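Vivid PAS protein VVD (Neurospora crassa, PDB 3D72) senses blue light through a flavin bound in its LOV-type PAS domain and, once activated by light, forms a rapidly exchanging dimer. Local coordinates at residues V36-K44 with Y140-C148; I104-V114 with V125-V133. The protein carries 1 engineered substitution. All blocks are in the same frame, centred on the assembly; numbering follows the deposited sequence.

How the contacts relate
Both contacts belong to the antiparallel sheet of the PAS fold, in which the strands run 50-53, 38-42, 140-146, 123-134 and 110-117 from one edge to the other. Contact 1 pairs 38-42 with 140-146, contact 2 pairs 123-134 with the edge strand 110-117, and their centres lie about 9 Å apart. Strands 123-134 and 140-146, consecutive in the chain, join them: V133 N lies 2.8 Å from Y142 O and F127 N 2.8 Å from C148 O, both probable hydrogen bonds. In sequence, both segments of contact 2 fall between the two segments of contact 1. Both touch the FAD, so one continuous sheet forms one wall of the flavin pocket of this photoreceptor.

Contact 1 of 2, residues V36-K44 with Y140-C148; sequences VALILCDLK and YRYSMGFQC. Engineered in segment 36-44: V36 (natural residue Cys). With FAD (flavin-adenine dinucleotide), chain C.
D42 OD1 is held by two donors arriving from opposite faces of its carboxylate: R141 NE at 2.8 Å, nearly straight at 175°, and K44 N, which closes an Asx turn. R141 also gives NH1 to D42 OD2, a side-on, two-nitrogen salt bridge with the carboxylate and guanidinium planes 34° apart. This pair sits at one end of an antiparallel ladder between two central strands of the PAS sheet, 38-42 and 140-146. On the opposite edge of its strand, a classic beta bulge sets R141 and Y142 together against V133 of strand 123-134. With its CG anti to the backbone N (chi1 169°) and a bend at chi2, R141 swings its guanidinium back to D42. Its CG lies over one face of the Y142 ring; L40 CD2 covers the opposite face in a CH-pi contact, 4.1 Å from the centroid. Q45 is a further partner of D42 OD2.

Along the ladder, I39 and C41 exchange backbone bonds with G145 and S143; G145 N to I39 O is 2.8 Å. L40, M144 and F146 share one face, where helix 12-21 packs on M144 and F146; L40 CD1 meets M144 CE at 3.9 Å. The other face carries I39, C41 and S143 and lines the flavin pocket. I39 CD1 comes 3.4 Å from FAD C6, C41 SG touches the methyl C7M, and S143 OG lies 3.6 Å from both C7M and C8M. Near the far end, the engineered V36 sets its methyl CG2 4.1 Å from F146 CD1, at the edge of the ring.

Contact 2 of 2, residues I104-V114 with V125-V133; sequences IDRNAEVQVEV and VNFLTMIPV. With FAD (flavin-adenine dinucleotide), chain C.
Q111 turns its CG anti to the backbone N (chi1 -161°) and stays extended beyond it, while F127 also sets its CG anti (chi1 174°), and the amide and ring come together with their planes 48° apart. Q111 CD lies 3.2 Å from F127 CZ. T129 OG1 donates to Q111 OE1 at 2.9 Å, in the carbonyl plane and on a lone pair, which fixes the amide oxygen beside the strand. The two strands form a beta hairpin of the PAS sheet, with V110, V112 and V114 hydrogen-bonded through their backbones to M130, L128 and N126.

These six side chains share the flavin-facing side. M130 CE presses tightly on V110 CG1 at 3.3 Å, while M130 SD lies 3.2 Å from FAD C9 and 3.6 Å from I104 CD1. L128 CD1 and CD2 meet the flavin rings near N5 and C4X, and N126 ND2, hydrogen-bonded to N116 OD1, lies 3.2 Å from FAD O4.

Helix 94-106 ends in a Schellman motif at N107; its M100 touches L128 and M130, and its T99 and A103 touch V110. On its other edge, strand 123-134 pairs with strand 140-146.

Contact 1 of 2, residues V36-K44 with Y140-C148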
loop_
_atom_site.group_PDB
_atom_site.type_symbol
_atom_site.label_atom_id
_atom_site.label_comp_id
_atom_site.label_asym_id
_atom_site.label_seq_id
_atom_site.Cartn_x
_atom_site.Cartn_y
_atom_site.Cartn_z
ATOM N N VAL A 36 -9.238 -1.580 -7.044
ATOM C CA VAL A 36 -10.364 -2.435 -6.696
ATOM C C VAL A 36 -11.553 -1.613 -6.228
ATOM O O VAL A 36 -11.432 -0.409 -6.019
ATOM C CB VAL A 36 -9.988 -3.413 -5.561
ATOM C CG1 VAL A 36 -8.717 -4.157 -5.924
ATOM C CG2 VAL A 36 -9.807 -2.661 -4.250
ATOM N N ALA A 37 -12.704 -2.261 -6.084
ATOM C CA ALA A 37 -13.889 -1.561 -5.595
ATOM C C ALA A 37 -13.734 -1.424 -4.083
ATOM O O ALA A 37 -13.647 -2.414 -3.360
ATOM C CB ALA A 37 -15.157 -2.345 -5.928
ATOM N N LEU A 38 -13.677 -0.194 -3.599
ATOM C CA LEU A 38 -13.520 0.006 -2.167
ATOM C C LEU A 38 -14.145 1.306 -1.741
ATOM O O LEU A 38 -14.378 2.186 -2.561
ATOM C CB LEU A 38 -12.037 0.017 -1.770
ATOM C CG LEU A 38 -11.115 1.139 -2.256
ATOM C CD1 LEU A 38 -11.322 2.402 -1.417
ATOM C CD2 LEU A 38 -9.659 0.682 -2.139
ATOM N N ILE A 39 -14.438 1.394 -0.455
ATOM C CA ILE A 39 -14.975 2.625 0.116
ATOM C C ILE A 39 -14.397 2.805 1.509
ATOM O O ILE A 39 -13.962 1.851 2.148
ATOM C CB ILE A 39 -16.524 2.636 0.187
ATOM C CG1 ILE A 39 -17.039 1.548 1.127
ATOM C CG2 ILE A 39 -17.100 2.447 -1.204
ATOM C CD1 ILE A 39 -18.542 1.650 1.375
ATOM N N LEU A 40 -14.356 4.048 1.971
ATOM C CA LEU A 40 -13.851 4.342 3.301
ATOM C C LEU A 40 -14.986 5.059 4.022
ATOM O O LEU A 40 -15.585 5.982 3.458
ATOM C CB LEU A 40 -12.635 5.272 3.235
ATOM C CG LEU A 40 -11.917 5.445 4.581
ATOM C CD1 LEU A 40 -11.023 4.229 4.852
ATOM C CD2 LEU A 40 -11.069 6.711 4.546
ATOM N N CYS A 41 -15.297 4.608 5.234
ATOM C CA CYS A 41 -16.353 5.211 6.041
ATOM C C CYS A 41 -15.762 5.778 7.317
ATOM O O CYS A 41 -14.793 5.236 7.862
ATOM C CB CYS A 41 -17.434 4.186 6.376
ATOM S SG CYS A 41 -18.285 3.544 4.911
ATOM N N ASP A 42 -16.351 6.868 7.799
ATOM C CA ASP A 42 -15.863 7.527 9.008
ATOM C C ASP A 42 -16.602 7.008 10.244
ATOM O O ASP A 42 -17.779 7.284 10.444
ATOM C CB ASP A 42 -16.065 9.035 8.880
ATOM C CG ASP A 42 -15.249 9.816 9.885
ATOM O OD1 ASP A 42 -14.998 9.283 10.978
ATOM O OD2 ASP A 42 -14.872 10.971 9.589
ATOM N N LEU A 43 -15.898 6.252 11.078
ATOM C CA LEU A 43 -16.498 5.695 12.278
ATOM C C LEU A 43 -16.884 6.746 13.301
ATOM O O LEU A 43 -17.723 6.489 14.168
ATOM C CB LEU A 43 -15.536 4.703 12.936
ATOM C CG LEU A 43 -15.191 3.456 12.120
ATOM C CD1 LEU A 43 -14.080 2.678 12.810
ATOM C CD2 LEU A 43 -16.431 2.601 11.954
ATOM N N LYS A 44 -16.278 7.924 13.192
ATOM C CA LYS A 44 -16.524 9.005 14.136
ATOM C C LYS A 44 -17.508 10.082 13.717
ATOM O O LYS A 44 -17.589 11.136 14.359
ATOM C CB LYS A 44 -15.190 9.632 14.541
ATOM C CG LYS A 44 -14.549 8.973 15.758
ATOM C CD LYS A 44 -14.628 7.455 15.708
ATOM C CE LYS A 44 -14.109 6.837 17.000
ATOM N NZ LYS A 44 -14.188 5.351 16.971
ATOM N N TYR A 140 -8.464 3.481 15.925
ATOM C CA TYR A 140 -9.371 3.190 14.816
ATOM C C TYR A 140 -10.298 4.371 14.563
ATOM O O TYR A 140 -11.030 4.801 15.461
ATOM C CB TYR A 140 -10.184 1.930 15.112
ATOM C CG TYR A 140 -9.368 0.659 15.009
ATOM C CD1 TYR A 140 -8.676 0.348 13.840
ATOM C CD2 TYR A 140 -9.302 -0.240 16.071
ATOM C CE1 TYR A 140 -7.939 -0.827 13.726
ATOM C CE2 TYR A 140 -8.563 -1.419 15.970
ATOM C CZ TYR A 140 -7.886 -1.704 14.794
ATOM O OH TYR A 140 -7.147 -2.858 14.684
ATOM N N ARG A 141 -10.265 4.892 13.338
ATOM C CA ARG A 141 -11.078 6.053 12.963
ATOM C C ARG A 141 -11.969 5.765 11.754
ATOM O O ARG A 141 -13.091 6.270 11.649
ATOM C CB ARG A 141 -10.151 7.239 12.656
ATOM C CG ARG A 141 -10.809 8.460 11.990
ATOM C CD ARG A 141 -11.860 9.081 12.884
ATOM N NE ARG A 141 -12.605 10.140 12.201
ATOM C CZ ARG A 141 -12.234 11.418 12.129
ATOM N NH1 ARG A 141 -12.992 12.286 11.472
ATOM N NH2 ARG A 141 -11.121 11.838 12.719
ATOM N N TYR A 142 -11.468 4.936 10.847
ATOM C CA TYR A 142 -12.220 4.611 9.642
ATOM C C TYR A 142 -12.394 3.119 9.471
ATOM O O TYR A 142 -11.819 2.321 10.197
ATOM C CB TYR A 142 -11.484 5.119 8.401
ATOM C CG TYR A 142 -11.195 6.590 8.409
ATOM C CD1 TYR A 142 -9.914 7.072 8.664
ATOM C CD2 TYR A 142 -12.211 7.504 8.177
ATOM C CE1 TYR A 142 -9.655 8.445 8.689
ATOM C CE2 TYR A 142 -11.965 8.875 8.204
ATOM C CZ TYR A 142 -10.692 9.332 8.460
ATOM O OH TYR A 142 -10.468 10.685 8.517
ATOM N N SER A 143 -13.198 2.757 8.486
ATOM C CA SER A 143 -13.386 1.357 8.142
ATOM C C SER A 143 -13.255 1.322 6.631
ATOM O O SER A 143 -13.861 2.149 5.938
ATOM C CB SER A 143 -14.772 0.850 8.540
ATOM O OG SER A 143 -14.917 -0.512 8.145
ATOM N N MET A 144 -12.446 0.399 6.113
ATOM C CA MET A 144 -12.297 0.277 4.670
ATOM C C MET A 144 -13.072 -0.954 4.228
ATOM O O MET A 144 -12.898 -2.048 4.785
ATOM C CB MET A 144 -10.828 0.133 4.248
ATOM C CG MET A 144 -10.650 0.072 2.713
ATOM S SD MET A 144 -8.967 0.373 2.072
ATOM C CE MET A 144 -8.747 2.141 2.548
ATOM N N GLY A 145 -13.949 -0.758 3.253
ATOM C CA GLY A 145 -14.740 -1.858 2.736
ATOM C C GLY A 145 -14.330 -2.211 1.324
ATOM O O GLY A 145 -14.018 -1.343 0.520
ATOM N N PHE A 146 -14.328 -3.511 1.035
ATOM C CA PHE A 146 -13.974 -4.042 -0.271
ATOM C C PHE A 146 -15.208 -4.775 -0.778
ATOM O O PHE A 146 -15.779 -5.586 -0.050
ATOM C CB PHE A 146 -12.804 -5.018 -0.120
ATOM C CG PHE A 146 -11.561 -4.377 0.423
ATOM C CD1 PHE A 146 -10.631 -3.802 -0.436
ATOM C CD2 PHE A 146 -11.330 -4.326 1.792
ATOM C CE1 PHE A 146 -9.481 -3.186 0.064
ATOM C CE2 PHE A 146 -10.180 -3.710 2.306
ATOM C CZ PHE A 146 -9.257 -3.141 1.437
ATOM N N GLN A 147 -15.632 -4.467 -1.998
ATOM C CA GLN A 147 -16.815 -5.102 -2.583
ATOM C C GLN A 147 -16.459 -5.966 -3.776
ATOM O O GLN A 147 -15.512 -5.685 -4.503
ATOM C CB GLN A 147 -17.833 -4.055 -3.035
ATOM C CG GLN A 147 -18.442 -3.214 -1.930
ATOM C CD GLN A 147 -17.497 -2.170 -1.389
ATOM O OE1 GLN A 147 -16.593 -1.721 -2.087
ATOM N NE2 GLN A 147 -17.713 -1.765 -0.142
ATOM N N CYS A 148 -17.252 -7.007 -3.989
ATOM C CA CYS A 148 -17.022 -7.930 -5.088
ATOM C C CYS A 148 -18.357 -8.475 -5.554
ATOM O O CYS A 148 -19.112 -9.045 -4.769
ATOM C CB CYS A 148 -16.117 -9.078 -4.628
ATOM S SG CYS A 148 -15.880 -10.420 -5.833
HETATM P PA FAD C . -29.371 -2.034 11.586
HETATM O O1A FAD C . -30.011 -0.982 10.751
HETATM O O2A FAD C . -29.403 -1.858 13.057
HETATM O O5B FAD C . -30.011 -3.430 11.188
HETATM C C5B FAD C . -29.654 -4.681 11.810
HETATM C C4B FAD C . -30.666 -5.727 11.352
HETATM O O4B FAD C . -30.339 -6.951 12.033
HETATM C C3B FAD C . -32.142 -5.399 11.665
HETATM O O3B FAD C . -32.999 -5.451 10.554
HETATM C C2B FAD C . -32.544 -6.373 12.767
HETATM O O2B FAD C . -33.847 -6.895 12.729
HETATM C C1B FAD C . -31.464 -7.459 12.763
HETATM N N9A FAD C . -30.965 -7.810 14.079
HETATM C C8A FAD C . -30.349 -6.996 14.989
HETATM N N7A FAD C . -30.014 -7.592 16.109
HETATM C C5A FAD C . -30.467 -8.889 15.934
HETATM C C6A FAD C . -30.406 -10.047 16.788
HETATM N N6A FAD C . -29.863 -9.996 18.007
HETATM N N1A FAD C . -30.943 -11.214 16.327
HETATM C C2A FAD C . -31.492 -11.231 15.082
HETATM N N3A FAD C . -31.596 -10.216 14.193
HETATM C C4A FAD C . -31.046 -9.036 14.717
HETATM N N1 FAD C . -23.558 -2.825 3.386
HETATM C C2 FAD C . -23.982 -3.250 2.169
HETATM O O2 FAD C . -25.108 -3.750 1.993
HETATM N N3 FAD C . -23.124 -3.143 1.063
HETATM C C4 FAD C . -21.839 -2.599 1.096
HETATM O O4 FAD C . -21.149 -2.561 0.051
HETATM C C4X FAD C . -21.401 -2.173 2.367
HETATM N N5 FAD C . -20.120 -1.600 2.484
HETATM C C5X FAD C . -19.716 -1.179 3.739
HETATM C C6 FAD C . -18.419 -0.596 3.880
HETATM C C7 FAD C . -17.966 -0.124 5.088
HETATM C C7M FAD C . -16.548 0.463 5.134
HETATM C C8 FAD C . -18.803 -0.158 6.231
HETATM C C8M FAD C . -18.374 0.368 7.586
HETATM C C9 FAD C . -20.113 -0.749 6.114
HETATM C C9A FAD C . -20.590 -1.252 4.892
HETATM N N10 FAD C . -21.901 -1.862 4.733
HETATM C C10 FAD C . -22.304 -2.266 3.480
HETATM C "C1'" FAD C . -22.838 -2.054 5.875
HETATM C "C2'" FAD C . -23.776 -0.954 6.309
HETATM O "O2'" FAD C . -23.101 0.303 6.177
HETATM C "C3'" FAD C . -24.223 -1.274 7.755
HETATM O "O3'" FAD C . -23.069 -1.299 8.593
HETATM C "C4'" FAD C . -24.953 -2.655 7.870
HETATM O "O4'" FAD C . -26.167 -2.602 7.145
HETATM C "C5'" FAD C . -25.238 -3.062 9.325
HETATM O "O5'" FAD C . -25.490 -1.918 10.156
HETATM P P FAD C . -26.907 -1.208 10.238
HETATM O O1P FAD C . -26.665 0.097 10.858
HETATM O O2P FAD C . -27.559 -1.186 8.906
HETATM O O3P FAD C . -27.822 -2.082 11.225
HETATM O O HOH W 1 -12.836 -4.997 -3.996
HETATM O O HOH W 2 -13.316 12.213 7.757
HETATM O O HOH W 3 -12.906 3.116 17.269
#

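Contact 2 of 2, residues I104-V114 with V125-V133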
loop_
_atom_site.group_PDB
_atom_site.type_symbol
_atom_site.label_atom_id
_atom_site.label_comp_id
_atom_site.label_asym_id
_atom_site.label_seq_id
_atom_site.Cartn_x
_atom_site.Cartn_y
_atom_site.Cartn_z
ATOM N N ILE A 104 -18.609 -4.060 12.971
ATOM C CA ILE A 104 -18.238 -2.662 12.816
ATOM C C ILE A 104 -18.213 -1.955 14.171
ATOM O O ILE A 104 -17.317 -1.157 14.443
ATOM C CB ILE A 104 -19.220 -1.928 11.870
ATOM C CG1 ILE A 104 -19.136 -2.536 10.468
ATOM C CG2 ILE A 104 -18.893 -0.435 11.830
ATOM C CD1 ILE A 104 -20.193 -2.025 9.512
ATOM N N ASP A 105 -19.191 -2.253 15.016
ATOM C CA ASP A 105 -19.272 -1.646 16.341
ATOM C C ASP A 105 -18.089 -2.005 17.237
ATOM O O ASP A 105 -17.688 -1.208 18.088
ATOM C CB ASP A 105 -20.562 -2.076 17.038
ATOM C CG ASP A 105 -21.778 -1.332 16.534
ATOM O OD1 ASP A 105 -22.894 -1.698 16.954
ATOM O OD2 ASP A 105 -21.624 -0.382 15.734
ATOM N N ARG A 106 -17.541 -3.202 17.040
ATOM C CA ARG A 106 -16.427 -3.705 17.846
ATOM C C ARG A 106 -15.056 -3.550 17.193
ATOM O O ARG A 106 -14.047 -3.985 17.758
ATOM C CB ARG A 106 -16.630 -5.197 18.139
ATOM C CG ARG A 106 -17.912 -5.569 18.867
ATOM C CD ARG A 106 -18.072 -7.086 18.884
ATOM N NE ARG A 106 -19.244 -7.543 19.632
ATOM C CZ ARG A 106 -20.488 -7.135 19.405
ATOM N NH1 ARG A 106 -20.733 -6.250 18.449
ATOM N NH2 ARG A 106 -21.492 -7.622 20.124
ATOM N N ASN A 107 -15.016 -2.937 16.015
ATOM C CA ASN A 107 -13.765 -2.781 15.282
ATOM C C ASN A 107 -13.176 -4.160 14.993
ATOM O O ASN A 107 -11.961 -4.360 15.075
ATOM C CB ASN A 107 -12.746 -1.944 16.062
ATOM C CG ASN A 107 -13.128 -0.486 16.141
ATOM O OD1 ASN A 107 -13.702 0.066 15.206
ATOM N ND2 ASN A 107 -12.796 0.152 17.255
ATOM N N ALA A 108 -14.050 -5.107 14.669
ATOM C CA ALA A 108 -13.633 -6.465 14.339
ATOM C C ALA A 108 -13.765 -6.643 12.834
ATOM O O ALA A 108 -14.716 -6.144 12.235
ATOM C CB ALA A 108 -14.518 -7.483 15.066
ATOM N N GLU A 109 -12.808 -7.342 12.226
ATOM C CA GLU A 109 -12.835 -7.602 10.789
ATOM C C GLU A 109 -13.995 -8.536 10.489
ATOM O O GLU A 109 -14.320 -9.411 11.288
ATOM C CB GLU A 109 -11.528 -8.264 10.338
ATOM C CG GLU A 109 -10.302 -7.449 10.685
ATOM C CD GLU A 109 -8.993 -8.102 10.269
ATOM O OE1 GLU A 109 -7.939 -7.555 10.625
ATOM O OE2 GLU A 109 -9.011 -9.148 9.594
ATOM N N VAL A 110 -14.622 -8.356 9.337
ATOM C CA VAL A 110 -15.742 -9.212 8.978
ATOM C C VAL A 110 -15.837 -9.383 7.468
ATOM O O VAL A 110 -15.438 -8.509 6.699
ATOM C CB VAL A 110 -17.067 -8.640 9.536
ATOM C CG1 VAL A 110 -17.438 -7.367 8.804
ATOM C CG2 VAL A 110 -18.178 -9.678 9.430
ATOM N N GLN A 111 -16.366 -10.528 7.052
ATOM C CA GLN A 111 -16.514 -10.830 5.645
ATOM C C GLN A 111 -17.867 -11.509 5.505
ATOM O O GLN A 111 -18.158 -12.470 6.215
ATOM C CB GLN A 111 -15.379 -11.761 5.219
ATOM C CG GLN A 111 -15.109 -11.828 3.743
ATOM C CD GLN A 111 -13.742 -12.439 3.455
ATOM O OE1 GLN A 111 -12.820 -11.757 2.994
ATOM N NE2 GLN A 111 -13.603 -13.726 3.745
ATOM N N VAL A 112 -18.701 -10.996 4.608
ATOM C CA VAL A 112 -20.029 -11.564 4.408
ATOM C C VAL A 112 -20.490 -11.458 2.967
ATOM O O VAL A 112 -19.880 -10.774 2.156
ATOM C CB VAL A 112 -21.096 -10.841 5.280
ATOM C CG1 VAL A 112 -20.684 -10.856 6.742
ATOM C CG2 VAL A 112 -21.293 -9.411 4.787
ATOM N N GLU A 113 -21.550 -12.195 2.644
ATOM C CA GLU A 113 -22.158 -12.111 1.332
ATOM C C GLU A 113 -23.495 -11.450 1.639
ATOM O O GLU A 113 -24.240 -11.919 2.500
ATOM C CB GLU A 113 -22.393 -13.488 0.712
ATOM C CG GLU A 113 -21.149 -14.143 0.156
ATOM C CD GLU A 113 -21.486 -15.123 -0.942
ATOM O OE1 GLU A 113 -22.490 -15.843 -0.784
ATOM O OE2 GLU A 113 -20.755 -15.172 -1.954
ATOM N N VAL A 114 -23.788 -10.351 0.960
ATOM C CA VAL A 114 -25.033 -9.646 1.207
ATOM C C VAL A 114 -25.715 -9.270 -0.094
ATOM O O VAL A 114 -25.067 -8.874 -1.060
ATOM C CB VAL A 114 -24.789 -8.360 2.055
ATOM C CG1 VAL A 114 -23.875 -7.401 1.318
ATOM C CG2 VAL A 114 -26.120 -7.682 2.373
ATOM N N VAL A 125 -25.175 -10.334 -5.591
ATOM C CA VAL A 125 -24.646 -10.771 -4.310
ATOM C C VAL A 125 -23.288 -10.100 -4.179
ATOM O O VAL A 125 -22.402 -10.287 -5.011
ATOM C CB VAL A 125 -24.475 -12.301 -4.249
ATOM C CG1 VAL A 125 -24.013 -12.716 -2.858
ATOM C CG2 VAL A 125 -25.798 -12.982 -4.597
ATOM N N ASN A 126 -23.145 -9.301 -3.129
ATOM C CA ASN A 126 -21.921 -8.560 -2.869
ATOM C C ASN A 126 -21.092 -9.282 -1.816
ATOM O O ASN A 126 -21.553 -9.498 -0.698
ATOM C CB ASN A 126 -22.309 -7.159 -2.371
ATOM C CG ASN A 126 -21.137 -6.200 -2.274
ATOM O OD1 ASN A 126 -19.973 -6.593 -2.303
ATOM N ND2 ASN A 126 -21.457 -4.911 -2.134
ATOM N N PHE A 127 -19.879 -9.689 -2.188
ATOM C CA PHE A 127 -18.967 -10.337 -1.250
ATOM C C PHE A 127 -18.220 -9.153 -0.629
ATOM O O PHE A 127 -17.351 -8.548 -1.260
ATOM C CB PHE A 127 -17.994 -11.257 -1.993
ATOM C CG PHE A 127 -16.928 -11.856 -1.116
ATOM C CD1 PHE A 127 -15.590 -11.807 -1.504
ATOM C CD2 PHE A 127 -17.254 -12.474 0.089
ATOM C CE1 PHE A 127 -14.591 -12.352 -0.699
ATOM C CE2 PHE A 127 -16.256 -13.026 0.904
ATOM C CZ PHE A 127 -14.923 -12.965 0.500
ATOM N N LEU A 128 -18.570 -8.845 0.611
ATOM C CA LEU A 128 -18.024 -7.702 1.327
ATOM C C LEU A 128 -17.037 -8.005 2.449
ATOM O O LEU A 128 -17.266 -8.891 3.256
ATOM C CB LEU A 128 -19.202 -6.918 1.900
ATOM C CG LEU A 128 -18.952 -5.685 2.757
ATOM C CD1 LEU A 128 -18.421 -4.553 1.898
ATOM C CD2 LEU A 128 -20.267 -5.296 3.429
ATOM N N THR A 129 -15.941 -7.245 2.494
ATOM C CA THR A 129 -14.950 -7.385 3.549
ATOM C C THR A 129 -14.744 -5.998 4.154
ATOM O O THR A 129 -14.528 -5.044 3.419
ATOM C CB THR A 129 -13.592 -7.865 3.008
ATOM O OG1 THR A 129 -13.769 -9.081 2.271
ATOM C CG2 THR A 129 -12.624 -8.116 4.166
ATOM N N MET A 130 -14.836 -5.881 5.473
ATOM C CA MET A 130 -14.630 -4.586 6.138
ATOM C C MET A 130 -13.512 -4.721 7.156
ATOM O O MET A 130 -13.535 -5.617 8.005
ATOM C CB MET A 130 -15.914 -4.133 6.828
ATOM C CG MET A 130 -17.013 -3.718 5.867
ATOM S SD MET A 130 -18.617 -3.532 6.672
ATOM C CE MET A 130 -19.096 -5.224 6.950
ATOM N N ILE A 131 -12.532 -3.824 7.066
ATOM C CA ILE A 131 -11.375 -3.846 7.951
ATOM C C ILE A 131 -11.207 -2.487 8.617
ATOM O O ILE A 131 -11.132 -1.476 7.920
ATOM C CB ILE A 131 -10.080 -4.126 7.145
ATOM C CG1 ILE A 131 -10.257 -5.375 6.268
ATOM C CG2 ILE A 131 -8.905 -4.298 8.089
ATOM C CD1 ILE A 131 -10.431 -6.658 7.048
ATOM N N PRO A 132 -11.165 -2.439 9.964
ATOM C CA PRO A 132 -10.995 -1.137 10.616
ATOM C C PRO A 132 -9.614 -0.577 10.319
ATOM O O PRO A 132 -8.645 -1.325 10.198
ATOM C CB PRO A 132 -11.172 -1.461 12.094
ATOM C CG PRO A 132 -10.623 -2.841 12.188
ATOM C CD PRO A 132 -11.217 -3.514 10.969
ATOM N N VAL A 133 -9.544 0.749 10.239
ATOM C CA VAL A 133 -8.323 1.466 9.910
ATOM C C VAL A 133 -7.937 2.532 10.943
ATOM O O VAL A 133 -8.784 3.300 11.409
ATOM C CB VAL A 133 -8.501 2.136 8.517
ATOM C CG1 VAL A 133 -7.287 2.953 8.152
ATOM C CG2 VAL A 133 -8.754 1.058 7.469
HETATM P PA FAD C . -29.371 -2.034 11.586
HETATM O O1A FAD C . -30.011 -0.982 10.751
HETATM O O2A FAD C . -29.403 -1.858 13.057
HETATM O O5B FAD C . -30.011 -3.430 11.188
HETATM C C5B FAD C . -29.654 -4.681 11.810
HETATM C C4B FAD C . -30.666 -5.727 11.352
HETATM O O4B FAD C . -30.339 -6.951 12.033
HETATM C C3B FAD C . -32.142 -5.399 11.665
HETATM O O3B FAD C . -32.999 -5.451 10.554
HETATM C C2B FAD C . -32.544 -6.373 12.767
HETATM O O2B FAD C . -33.847 -6.895 12.729
HETATM C C1B FAD C . -31.464 -7.459 12.763
HETATM N N9A FAD C . -30.965 -7.810 14.079
HETATM C C8A FAD C . -30.349 -6.996 14.989
HETATM N N7A FAD C . -30.014 -7.592 16.109
HETATM C C5A FAD C . -30.467 -8.889 15.934
HETATM C C6A FAD C . -30.406 -10.047 16.788
HETATM N N6A FAD C . -29.863 -9.996 18.007
HETATM N N1A FAD C . -30.943 -11.214 16.327
HETATM C C2A FAD C . -31.492 -11.231 15.082
HETATM N N3A FAD C . -31.596 -10.216 14.193
HETATM C C4A FAD C . -31.046 -9.036 14.717
HETATM N N1 FAD C . -23.558 -2.825 3.386
HETATM C C2 FAD C . -23.982 -3.250 2.169
HETATM O O2 FAD C . -25.108 -3.750 1.993
HETATM N N3 FAD C . -23.124 -3.143 1.063
HETATM C C4 FAD C . -21.839 -2.599 1.096
HETATM O O4 FAD C . -21.149 -2.561 0.051
HETATM C C4X FAD C . -21.401 -2.173 2.367
HETATM N N5 FAD C . -20.120 -1.600 2.484
HETATM C C5X FAD C . -19.716 -1.179 3.739
HETATM C C6 FAD C . -18.419 -0.596 3.880
HETATM C C7 FAD C . -17.966 -0.124 5.088
HETATM C C7M FAD C . -16.548 0.463 5.134
HETATM C C8 FAD C . -18.803 -0.158 6.231
HETATM C C8M FAD C . -18.374 0.368 7.586
HETATM C C9 FAD C . -20.113 -0.749 6.114
HETATM C C9A FAD C . -20.590 -1.252 4.892
HETATM N N10 FAD C . -21.901 -1.862 4.733
HETATM C C10 FAD C . -22.304 -2.266 3.480
HETATM C "C1'" FAD C . -22.838 -2.054 5.875
HETATM C "C2'" FAD C . -23.776 -0.954 6.309
HETATM O "O2'" FAD C . -23.101 0.303 6.177
HETATM C "C3'" FAD C . -24.223 -1.274 7.755
HETATM O "O3'" FAD C . -23.069 -1.299 8.593
HETATM C "C4'" FAD C . -24.953 -2.655 7.870
HETATM O "O4'" FAD C . -26.167 -2.602 7.145
HETATM C "C5'" FAD C . -25.238 -3.062 9.325
HETATM O "O5'" FAD C . -25.490 -1.918 10.156
HETATM P P FAD C . -26.907 -1.208 10.238
HETATM O O1P FAD C . -26.665 0.097 10.858
HETATM O O2P FAD C . -27.559 -1.186 8.906
HETATM O O3P FAD C . -27.822 -2.082 11.225
HETATM O O HOH W 4 -15.267 -4.509 10.285
HETATM O O HOH W 5 -20.470 -12.899 -4.319
#